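Local structure of ATP-dependent Clp protease adapter protein CLPS1, chloroplastic (Arabidopsis thaliana, 7D34) at residues 22-27 against 34-39; 41-44 against 48-51. The protein acts as a small chloroplast adapter that modulates the ClpC chaperones and probably selects substrates for the plastid Clp protease. All blocks are in the same frame, centred on the assembly; numbering follows the deposited sequence.

Interaction 1. Residues 22-27 against 34-39; sequences QVLMKV and DNAVNI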
loop_
_atom_site.group_PDB
_atom_site.type_symbol
_atom_site.label_atom_id
_atom_site.label_comp_id
_atom_site.label_asym_id
_atom_site.label_seq_id
_atom_site.Cartn_x
_atom_site.Cartn_y
_atom_site.Cartn_z
ATOM N N GLN A 22 3.548 -15.799 6.302
ATOM C CA GLN A 22 2.993 -16.598 7.396
ATOM C C GLN A 22 2.536 -15.729 8.561
ATOM O O GLN A 22 1.483 -15.983 9.159
ATOM C CB GLN A 22 4.001 -17.646 7.859
ATOM C CG GLN A 22 4.321 -18.664 6.792
ATOM C CD GLN A 22 5.519 -19.538 7.110
ATOM O OE1 GLN A 22 6.285 -19.262 8.022
ATOM N NE2 GLN A 22 5.665 -20.625 6.359
ATOM N N VAL A 23 3.338 -14.729 8.929
ATOM C CA VAL A 23 2.955 -13.837 10.025
ATOM C C VAL A 23 1.652 -13.115 9.690
ATOM O O VAL A 23 0.737 -13.016 10.521
ATOM C CB VAL A 23 4.080 -12.833 10.316
ATOM C CG1 VAL A 23 3.625 -11.819 11.360
ATOM C CG2 VAL A 23 5.333 -13.529 10.803
ATOM N N LEU A 24 1.555 -12.566 8.476
ATOM C CA LEU A 24 0.326 -11.871 8.113
ATOM C C LEU A 24 -0.874 -12.786 8.289
ATOM O O LEU A 24 -1.911 -12.383 8.826
ATOM C CB LEU A 24 0.376 -11.367 6.678
ATOM C CG LEU A 24 1.335 -10.192 6.450
ATOM C CD1 LEU A 24 1.624 -9.924 4.975
ATOM C CD2 LEU A 24 0.797 -8.945 7.172
ATOM N N MET A 25 -0.758 -14.027 7.817
ATOM C CA MET A 25 -1.865 -14.960 7.956
ATOM C C MET A 25 -2.172 -15.263 9.413
ATOM O O MET A 25 -3.336 -15.427 9.786
ATOM C CB MET A 25 -1.546 -16.277 7.250
ATOM C CG MET A 25 -1.178 -16.211 5.803
ATOM S SD MET A 25 -2.623 -16.403 4.805
ATOM C CE MET A 25 -3.048 -18.087 5.122
ATOM N N LYS A 26 -1.140 -15.317 10.246
ATOM C CA LYS A 26 -1.335 -15.662 11.646
ATOM C C LYS A 26 -2.164 -14.618 12.378
ATOM O O LYS A 26 -3.163 -14.950 13.026
ATOM C CB LYS A 26 0.014 -15.836 12.346
ATOM C CG LYS A 26 -0.154 -16.279 13.807
ATOM C CD LYS A 26 1.094 -16.928 14.438
ATOM C CE LYS A 26 2.127 -15.880 14.831
ATOM N NZ LYS A 26 3.475 -16.510 15.080
ATOM N N VAL A 27 -1.760 -13.347 12.292
ATOM C CA VAL A 27 -2.302 -12.329 13.188
ATOM C C VAL A 27 -3.458 -11.501 12.645
ATOM O O VAL A 27 -4.216 -10.939 13.451
ATOM C CB VAL A 27 -1.188 -11.386 13.685
ATOM C CG1 VAL A 27 -0.137 -12.213 14.429
ATOM C CG2 VAL A 27 -0.524 -10.601 12.569
ATOM N N ASP A 34 -3.506 -15.330 -0.618
ATOM C CA ASP A 34 -3.449 -14.464 -1.795
ATOM C C ASP A 34 -3.214 -13.004 -1.402
ATOM O O ASP A 34 -2.364 -12.320 -1.992
ATOM C CB ASP A 34 -4.752 -14.627 -2.594
ATOM C CG ASP A 34 -5.173 -16.088 -2.730
ATOM O OD1 ASP A 34 -4.748 -16.730 -3.713
ATOM O OD2 ASP A 34 -5.890 -16.596 -1.845
ATOM N N ASN A 35 -3.992 -12.505 -0.434
ATOM C CA ASN A 35 -3.820 -11.141 0.052
ATOM C C ASN A 35 -2.458 -10.979 0.708
ATOM O O ASN A 35 -1.794 -9.960 0.508
ATOM C CB ASN A 35 -4.948 -10.782 1.020
ATOM C CG ASN A 35 -4.981 -9.319 1.335
ATOM O OD1 ASN A 35 -4.440 -8.530 0.564
ATOM N ND2 ASN A 35 -5.629 -8.931 2.457
ATOM N N ALA A 36 -2.006 -11.995 1.463
ATOM C CA ALA A 36 -0.739 -11.884 2.192
ATOM C C ALA A 36 0.453 -11.743 1.259
ATOM O O ALA A 36 1.389 -10.975 1.529
ATOM C CB ALA A 36 -0.501 -13.121 3.061
ATOM N N VAL A 37 0.466 -12.533 0.189
ATOM C CA VAL A 37 1.576 -12.449 -0.743
ATOM C C VAL A 37 1.568 -11.093 -1.419
ATOM O O VAL A 37 2.630 -10.537 -1.707
ATOM C CB VAL A 37 1.535 -13.580 -1.791
ATOM C CG1 VAL A 37 1.925 -14.921 -1.144
ATOM C CG2 VAL A 37 0.178 -13.625 -2.542
ATOM N N ASN A 38 0.370 -10.542 -1.708
ATOM C CA ASN A 38 0.285 -9.209 -2.316
ATOM C C ASN A 38 0.897 -8.158 -1.409
ATOM O O ASN A 38 1.676 -7.311 -1.860
ATOM C CB ASN A 38 -1.166 -8.794 -2.636
ATOM C CG ASN A 38 -1.670 -9.384 -3.947
ATOM O OD1 ASN A 38 -1.034 -10.287 -4.477
ATOM N ND2 ASN A 38 -2.802 -8.883 -4.478
ATOM N N ILE A 39 0.521 -8.187 -0.130
ATOM C CA ILE A 39 1.024 -7.224 0.842
ATOM C C ILE A 39 2.538 -7.342 0.951
ATOM O O ILE A 39 3.262 -6.350 0.897
ATOM C CB ILE A 39 0.323 -7.421 2.204
ATOM C CG1 ILE A 39 -1.193 -7.219 2.062
ATOM C CG2 ILE A 39 0.826 -6.420 3.257
ATOM C CD1 ILE A 39 -2.062 -7.512 3.294
#
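Leu24 and Met25 meet Ala36 from a regular helix, in which the shortest backbone bond within 22-27 runs 2.9 Å from Lys26 N to Gln22 O. The contact joins the two consecutive helices, 17-27 and 33-46, of the beta-alpha-alpha-beta-alpha-beta ClpS fold. A short connection turns the chain back, and the segments cross at 130° with their axes 9.0 Å apart. Ala36 lies where they come nearest: its small side chain lets the backbones close to 6.0 Å between Leu24 CA and Ala36 CA, and Ala36 CB stands 4.1 Å from Leu24 CB. Leu24 carries most of the burial on its side. Its CG is anti to the carbonyl carbon (chi1 -71°), which brings branch CD1 up against helix 33-46, where it meets the Ala36 carbonyl oxygen, 3.6 Å from CD1, and Ile39. Leu66 of helix 56-68 and Val51 of strand 48-54 also touch Leu24. Met25 flanks the contact at its exposed margin, its chain bent at chi2 and chi3; the part that touches is CG, 4.2 Å from Ala36 CB. Deeper in, Leu24 CD1 lies obliquely against Ile39, 4.0 Å from its CB, with the CG2 methyl equally near.

Interaction 2. Residues 41-44 against 48-51; sequences QEAH and LAVV. With PHE (phenylalanine), chain D.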
loop_
_atom_site.group_PDB
_atom_site.type_symbol
_atom_site.label_atom_id
_atom_site.label_comp_id
_atom_site.label_asym_id
_atom_site.label_seq_id
_atom_site.Cartn_x
_atom_site.Cartn_y
_atom_site.Cartn_z
ATOM N N GLN A 41 4.618 -8.570 -1.280
ATOM C CA GLN A 41 5.151 -8.092 -2.557
ATOM C C GLN A 41 5.196 -6.562 -2.589
ATOM O O GLN A 41 6.229 -5.959 -2.908
ATOM C CB GLN A 41 4.295 -8.647 -3.701
ATOM C CG GLN A 41 4.773 -10.022 -4.224
ATOM C CD GLN A 41 3.734 -10.732 -5.037
ATOM O OE1 GLN A 41 2.693 -10.171 -5.336
ATOM N NE2 GLN A 41 4.002 -11.989 -5.387
ATOM N N GLU A 42 4.105 -5.919 -2.166
ATOM C CA GLU A 42 3.993 -4.469 -2.258
ATOM C C GLU A 42 4.953 -3.763 -1.313
ATOM O O GLU A 42 5.523 -2.732 -1.663
ATOM C CB GLU A 42 2.561 -4.056 -1.934
ATOM C CG GLU A 42 1.625 -4.253 -3.109
ATOM C CD GLU A 42 2.179 -3.630 -4.423
ATOM O OE1 GLU A 42 2.109 -2.388 -4.586
ATOM O OE2 GLU A 42 2.660 -4.392 -5.299
ATOM N N ALA A 43 5.119 -4.269 -0.094
ATOM C CA ALA A 43 6.087 -3.671 0.825
ATOM C C ALA A 43 7.504 -3.847 0.308
ATOM O O ALA A 43 8.338 -2.950 0.439
ATOM C CB ALA A 43 5.939 -4.284 2.219
ATOM N N HIS A 44 7.789 -5.005 -0.282
ATOM C CA HIS A 44 9.122 -5.277 -0.816
ATOM C C HIS A 44 9.472 -4.340 -1.966
ATOM O O HIS A 44 10.604 -3.850 -2.055
ATOM C CB HIS A 44 9.193 -6.740 -1.289
ATOM C CG HIS A 44 10.488 -7.102 -1.945
ATOM N ND1 HIS A 44 11.630 -7.391 -1.231
ATOM C CD2 HIS A 44 10.825 -7.211 -3.248
ATOM C CE1 HIS A 44 12.616 -7.666 -2.063
ATOM N NE2 HIS A 44 12.153 -7.565 -3.296
ATOM N N LEU A 48 6.637 -0.048 1.643
ATOM C CA LEU A 48 5.567 -0.148 2.631
ATOM C C LEU A 48 4.295 -0.602 1.935
ATOM O O LEU A 48 4.151 -0.465 0.719
ATOM C CB LEU A 48 5.318 1.180 3.358
ATOM C CG LEU A 48 4.570 2.294 2.624
ATOM C CD1 LEU A 48 4.146 3.343 3.638
ATOM C CD2 LEU A 48 5.408 2.946 1.550
ATOM N N ALA A 49 3.375 -1.152 2.722
ATOM C CA ALA A 49 2.107 -1.601 2.168
ATOM C C ALA A 49 1.026 -1.587 3.236
ATOM O O ALA A 49 1.294 -1.821 4.416
ATOM C CB ALA A 49 2.218 -3.007 1.559
ATOM N N VAL A 50 -0.203 -1.317 2.801
ATOM C CA VAL A 50 -1.353 -1.292 3.698
ATOM C C VAL A 50 -1.781 -2.728 3.959
ATOM O O VAL A 50 -2.126 -3.470 3.032
ATOM C CB VAL A 50 -2.511 -0.468 3.114
ATOM C CG1 VAL A 50 -3.787 -0.637 3.975
ATOM C CG2 VAL A 50 -2.050 0.990 2.962
ATOM N N VAL A 51 -1.787 -3.112 5.232
ATOM C CA VAL A 51 -2.163 -4.465 5.616
ATOM C C VAL A 51 -3.679 -4.595 5.741
ATOM O O VAL A 51 -4.296 -5.527 5.207
ATOM C CB VAL A 51 -1.479 -4.842 6.938
ATOM C CG1 VAL A 51 -1.985 -6.198 7.385
ATOM C CG2 VAL A 51 -0.003 -4.835 6.758
HETATM N N PHE D . 12.572 -7.527 1.806
HETATM C CA PHE D . 12.553 -8.894 2.406
HETATM C C PHE D . 13.542 -9.819 1.690
HETATM O O PHE D . 13.838 -9.626 0.503
HETATM C CB PHE D . 11.133 -9.474 2.351
HETATM C CG PHE D . 10.072 -8.563 2.935
HETATM C CD1 PHE D . 10.160 -8.121 4.250
HETATM C CD2 PHE D . 8.984 -8.156 2.173
HETATM C CE1 PHE D . 9.180 -7.282 4.792
HETATM C CE2 PHE D . 8.004 -7.325 2.708
HETATM C CZ PHE D . 8.102 -6.890 4.022
#
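The contact belongs to the binding pocket for the bound phenylalanine, where the C-terminal part of helix 33-46 turns into strand 48-54 and Ala43 packs on Ala49. The methyl of Ala49 points toward the helix and rests against its backbone: Ala49 CB is 3.6 Å from Ala43 N and 3.7 Å from Glu42 CB, and the Ala43 methyl lies alongside it. The short connection brings Ala43 CA within 4.0 Å of Leu48 CA, and the Leu48 side chain points away from the helix. Glu42 gives only the base of its side chain to the strand; bent at chi2, the chain carries its carboxylate away, and Glu42 also packs on Asn38 of the second subunit. Ala49 is hydrogen-bonded through its backbone to Leu9 of strand 5-10; in the ClpS fold this helix end packs on a strand that is outermost in the chain's three-stranded antiparallel sheet. Beyond the strand contact, Ala43 CB touches the ligand ring, 3.7 Å from CE2 of the phenylalanine. His44 works on the ligand's other end. It points away from the strand, and with CG anti to the backbone N (chi1 176°) its ring turns ND1 to the ligand amine as acceptor, with phenylalanine N lying in the ring plane 3.2 Å from His44 ND1. Replacing His44 with a leucine would probably leave that amino group short of one acceptor and less firmly oriented in the pocket. Asn11 OD1 and Asp12 O also accept hydrogen bonds from the amine, while His44 CB packs 3.7 Å from CD2 of the same ligand.

In the fold
Interaction 1 closes before interaction 2 opens along the chain, and helix 33-46 serves both: its earlier turns meet helix 17-27, its later turns meet strand 48-54. The centres of the two contacts lie about 10 Å apart, and the two touch directly. Ile39 packs on Ala49 and Val51, with Ile39 CD1 3.5 Å from Val51 O, while Leu24 CD2 rests 3.9 Å from Val51 CG1. The helix pair is thereby joined to the sheet through one continuous buried layer. Its end at Ala43 and His44 lines the phenylalanine pocket, and the Leu24 side chain is about 7 Å from that ligand; the protein's part in N-degron recognition fits this placement. Both contacts also touch the second subunit.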